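Local coordinates for protein UDP-N-acetylglucosamine 2-epimerase (Listeria monocytogenes, PDB 3OT5) that probably interconverts UDP-N-acetylglucosamine and UDP-N-acetylmannosamine by inverting the configuration at C2 of the sugar, at residues 122-125 and 126-129; 248-251 and 252-256. One frame throughout, in Å; residues are numbered along the deposited sequence.

Interaction 1: residues 122-125 and 126-129; sequences GDTT and TSFA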
loop_
_atom_site.group_PDB
_atom_site.type_symbol
_atom_site.label_atom_id
_atom_site.label_comp_id
_atom_site.label_asym_id
_atom_site.label_seq_id
_atom_site.Cartn_x
_atom_site.Cartn_y
_atom_site.Cartn_z
ATOM N N GLY A 122 -7.084 -5.697 -5.056
ATOM C CA GLY A 122 -7.863 -5.042 -4.035
ATOM C C GLY A 122 -9.343 -4.776 -4.217
ATOM O O GLY A 122 -10.115 -5.641 -4.636
ATOM N N ASP A 123 -9.716 -3.528 -3.962
ATOM C CA ASP A 123 -11.112 -3.152 -3.925
ATOM C C ASP A 123 -11.599 -2.033 -4.839
ATOM O O ASP A 123 -12.677 -1.471 -4.616
ATOM C CB ASP A 123 -11.361 -2.779 -2.480
ATOM C CG ASP A 123 -10.345 -1.790 -1.969
ATOM O OD1 ASP A 123 -9.854 -0.960 -2.779
ATOM O OD2 ASP A 123 -10.048 -1.825 -0.757
ATOM N N THR A 124 -10.838 -1.701 -5.865
ATOM C CA THR A 124 -11.281 -0.661 -6.767
ATOM C C THR A 124 -12.407 -1.165 -7.646
ATOM O O THR A 124 -12.599 -2.364 -7.829
ATOM C CB THR A 124 -10.150 -0.171 -7.671
ATOM O OG1 THR A 124 -9.550 -1.301 -8.342
ATOM C CG2 THR A 124 -9.109 0.561 -6.839
ATOM N N THR A 125 -13.134 -0.235 -8.223
ATOM C CA THR A 125 -14.223 -0.568 -9.111
ATOM C C THR A 125 -13.711 -1.237 -10.370
ATOM O O THR A 125 -14.368 -2.123 -10.914
ATOM C CB THR A 125 -15.011 0.673 -9.415
ATOM O OG1 THR A 125 -15.622 1.064 -8.196
ATOM C CG2 THR A 125 -16.091 0.427 -10.510
ATOM N N THR A 126 -12.533 -0.819 -10.818
ATOM C CA THR A 126 -11.905 -1.396 -11.994
ATOM C C THR A 126 -11.629 -2.880 -11.770
ATOM O O THR A 126 -11.917 -3.696 -12.627
ATOM C CB THR A 126 -10.614 -0.641 -12.351
ATOM O OG1 THR A 126 -9.790 -0.538 -11.181
ATOM C CG2 THR A 126 -10.942 0.756 -12.832
ATOM N N SER A 127 -11.126 -3.232 -10.594
ATOM C CA SER A 127 -10.842 -4.629 -10.275
ATOM C C SER A 127 -12.075 -5.506 -10.251
ATOM O O SER A 127 -12.051 -6.652 -10.720
ATOM C CB SER A 127 -10.134 -4.736 -8.938
ATOM O OG SER A 127 -8.841 -4.212 -9.074
ATOM N N PHE A 128 -13.144 -4.989 -9.672
ATOM C CA PHE A 128 -14.381 -5.737 -9.614
ATOM C C PHE A 128 -14.918 -5.950 -11.008
ATOM O O PHE A 128 -15.282 -7.065 -11.371
ATOM C CB PHE A 128 -15.409 -5.015 -8.764
ATOM C CG PHE A 128 -16.827 -5.378 -9.099
ATOM C CD1 PHE A 128 -17.311 -6.659 -8.870
ATOM C CD2 PHE A 128 -17.684 -4.425 -9.647
ATOM C CE1 PHE A 128 -18.607 -6.980 -9.174
ATOM C CE2 PHE A 128 -18.988 -4.748 -9.938
ATOM C CZ PHE A 128 -19.449 -6.029 -9.704
ATOM N N ALA A 129 -14.943 -4.879 -11.788
ATOM C CA ALA A 129 -15.475 -4.931 -13.148
ATOM C C ALA A 129 -14.692 -5.897 -14.038
ATOM O O ALA A 129 -15.261 -6.658 -14.818
ATOM C CB ALA A 129 -15.480 -3.535 -13.756
#
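T124 is the N-cap of helix 125-136, and its OG1 faces T126 and S127 of the first turn, where strand 117-121 of the Rossmann-like sheet passes through a short loop into the helix. The close-packed side gathers round T124 OG1. A chi1 of 53° sets this hydroxyl between the backbone N and the carbonyl carbon of its own residue. It takes a weak capping bond from S127 N at 3.4 Å, and T126 OG1 lies 2.9 Å from T124 OG1, its side chain slanting across that of T124. S127 CB closes in to 3.5 Å from T124 OG1. The group is also anchored from outside: E39 OE2 hydrogen-bonds both T124 OG1 and S127 OG, and S127 OG has a further partner in H121 O. The looser side lies toward F128, which is partly exposed. Its CG stands anti to the backbone N (chi1 156°), carrying the ring away from residues 122-125 and onto L165, T166 and M169 of helix 159-169, while F128 CB stays 3.8 Å from T125 O. Two backbone bonds close the turn: F128 N to T124 O at 3.3 Å, and A129 N to T125 O at 2.9 Å, with an N-H...O angle of 164°.

Interaction 2: residues 248-251 and 252-256; sequences VREI and VESRE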
loop_
_atom_site.group_PDB
_atom_site.type_symbol
_atom_site.label_atom_id
_atom_site.label_comp_id
_atom_site.label_asym_id
_atom_site.label_seq_id
_atom_site.Cartn_x
_atom_site.Cartn_y
_atom_site.Cartn_z
ATOM N N VAL A 248 4.844 18.397 17.185
ATOM C CA VAL A 248 6.085 18.153 16.456
ATOM C C VAL A 248 7.037 19.357 16.537
ATOM O O VAL A 248 8.250 19.191 16.601
ATOM C CB VAL A 248 5.820 17.688 14.995
ATOM C CG1 VAL A 248 5.161 16.312 14.997
ATOM C CG2 VAL A 248 4.956 18.688 14.237
ATOM N N ARG A 249 6.488 20.565 16.544
ATOM C CA ARG A 249 7.302 21.764 16.704
ATOM C C ARG A 249 8.081 21.614 18.004
ATOM O O ARG A 249 9.300 21.793 18.048
ATOM C CB ARG A 249 6.407 22.993 16.809
ATOM C CG ARG A 249 7.111 24.300 17.138
ATOM C CD ARG A 249 7.895 24.892 15.973
ATOM N NE ARG A 249 8.537 26.145 16.372
ATOM C CZ ARG A 249 8.989 27.084 15.542
ATOM N NH1 ARG A 249 8.824 26.970 14.232
ATOM N NH2 ARG A 249 9.560 28.177 16.034
ATOM N N GLU A 250 7.356 21.274 19.063
ATOM C CA GLU A 250 7.952 21.105 20.388
ATOM C C GLU A 250 8.965 19.949 20.441
ATOM O O GLU A 250 9.961 20.032 21.165
ATOM C CB GLU A 250 6.849 20.946 21.448
ATOM C CG GLU A 250 7.368 20.902 22.874
ATOM C CD GLU A 250 6.263 20.979 23.928
ATOM O OE1 GLU A 250 6.544 20.655 25.104
ATOM O OE2 GLU A 250 5.120 21.363 23.586
ATOM N N ILE A 251 8.715 18.881 19.687
ATOM C CA ILE A 251 9.636 17.745 19.633
ATOM C C ILE A 251 10.941 18.245 19.016
ATOM O O ILE A 251 12.039 18.002 19.546
ATOM C CB ILE A 251 9.071 16.568 18.784
ATOM C CG1 ILE A 251 7.816 15.971 19.426
ATOM C CG2 ILE A 251 10.098 15.465 18.633
ATOM C CD1 ILE A 251 7.100 14.945 18.534
ATOM N N VAL A 252 10.810 18.971 17.907
ATOM C CA VAL A 252 11.963 19.527 17.206
ATOM C C VAL A 252 12.758 20.509 18.072
ATOM O O VAL A 252 13.987 20.449 18.097
ATOM C CB VAL A 252 11.546 20.204 15.889
ATOM C CG1 VAL A 252 12.709 21.004 15.295
ATOM C CG2 VAL A 252 11.033 19.159 14.918
ATOM N N GLU A 253 12.071 21.397 18.785
ATOM C CA GLU A 253 12.760 22.365 19.655
ATOM C C GLU A 253 13.443 21.700 20.851
ATOM O O GLU A 253 14.516 22.120 21.269
ATOM C CB GLU A 253 11.795 23.442 20.166
ATOM C CG GLU A 253 11.231 24.348 19.080
ATOM C CD GLU A 253 10.322 25.437 19.627
ATOM O OE1 GLU A 253 10.348 25.695 20.856
ATOM O OE2 GLU A 253 9.592 26.054 18.823
ATOM N N SER A 254 12.817 20.657 21.386
ATOM C CA SER A 254 13.336 19.941 22.548
ATOM C C SER A 254 14.512 19.025 22.235
ATOM O O SER A 254 15.323 18.737 23.122
ATOM C CB SER A 254 12.216 19.112 23.177
ATOM O OG SER A 254 11.141 19.945 23.586
ATOM N N ARG A 255 14.586 18.552 20.994
ATOM C CA ARG A 255 15.654 17.661 20.545
ATOM C C ARG A 255 16.319 18.270 19.316
ATOM O O ARG A 255 15.800 18.173 18.194
ATOM C CB ARG A 255 15.090 16.276 20.226
ATOM C CG ARG A 255 14.482 15.570 21.423
ATOM C CD ARG A 255 15.532 15.320 22.512
ATOM N NE ARG A 255 14.971 14.585 23.643
ATOM C CZ ARG A 255 14.383 15.150 24.697
ATOM N NH1 ARG A 255 13.903 14.378 25.662
ATOM N NH2 ARG A 255 14.261 16.476 24.797
ATOM N N GLU A 256 17.488 18.867 19.535
ATOM C CA GLU A 256 18.218 19.560 18.471
ATOM C C GLU A 256 18.838 18.688 17.399
ATOM O O GLU A 256 19.201 19.196 16.344
ATOM C CB GLU A 256 19.278 20.480 19.068
ATOM C CG GLU A 256 18.678 21.563 19.936
ATOM C CD GLU A 256 19.704 22.552 20.442
ATOM O OE1 GLU A 256 20.828 22.592 19.897
ATOM O OE2 GLU A 256 19.378 23.305 21.379
#
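V248 O receives V252 N at 2.9 Å, and V252 CG2 lies against the same oxygen, 3.3 Å from V248 O; both valines also touch L260 of strand 258-263. One residue on, R249 accepts E253 N at its carbonyl oxygen and pairs with the same residue through its side chain. Its chain turns at chi2 (75°), and E253 runs extended beyond CG to meet it. R249 NE and E253 OE2 are 2.7 Å apart in a salt bridge; the oxygen sits at the guanidinium edge, a little out of its plane, and uses its anti lone pair. The two flat groups are steeply turned, 70° between planes, and the bond runs through NE. R249 NH1 binds G279 O. E250 O is gripped twice by S254, by OG at 2.7 Å and by N at 2.9 Å, from opposite faces of the carbonyl plane. I251, buried against A355 and L359 of helix 348-360, offers its O to R255 N at 3.0 Å. There the helix ends: R255 NH2 folds back to hydrogen-bond S254 O at 3.0 Å, from above the carbonyl plane, and R255 NH1 forms a salt bridge with D360. This is the C-terminal turn of the connecting helix in a beta-alpha-beta crossover, joining parallel strands 225-229 and 258-263 of a Rossmann-like domain.

Overall arrangement
Both interactions are local and helical, but they sit at opposite helix ends and beside different parallel sheets. Interaction 1 starts helix 125-136 beside the seven-stranded sheet, its centre about 15 Å from that of the chain; interaction 2 finishes helix 240-254 beside the six-stranded sheet, its centre about 30 Å out. They lie on opposite sides of the chain's centre, with nearest atoms about 28 Å apart, and share no element. Neither is wholly buried. The inner one has no fully exposed touching residue and relies on short hydroxyl side chains at a cap; the outer one includes exposed E253 and S254 and adds a charged pair to its backbone bonds.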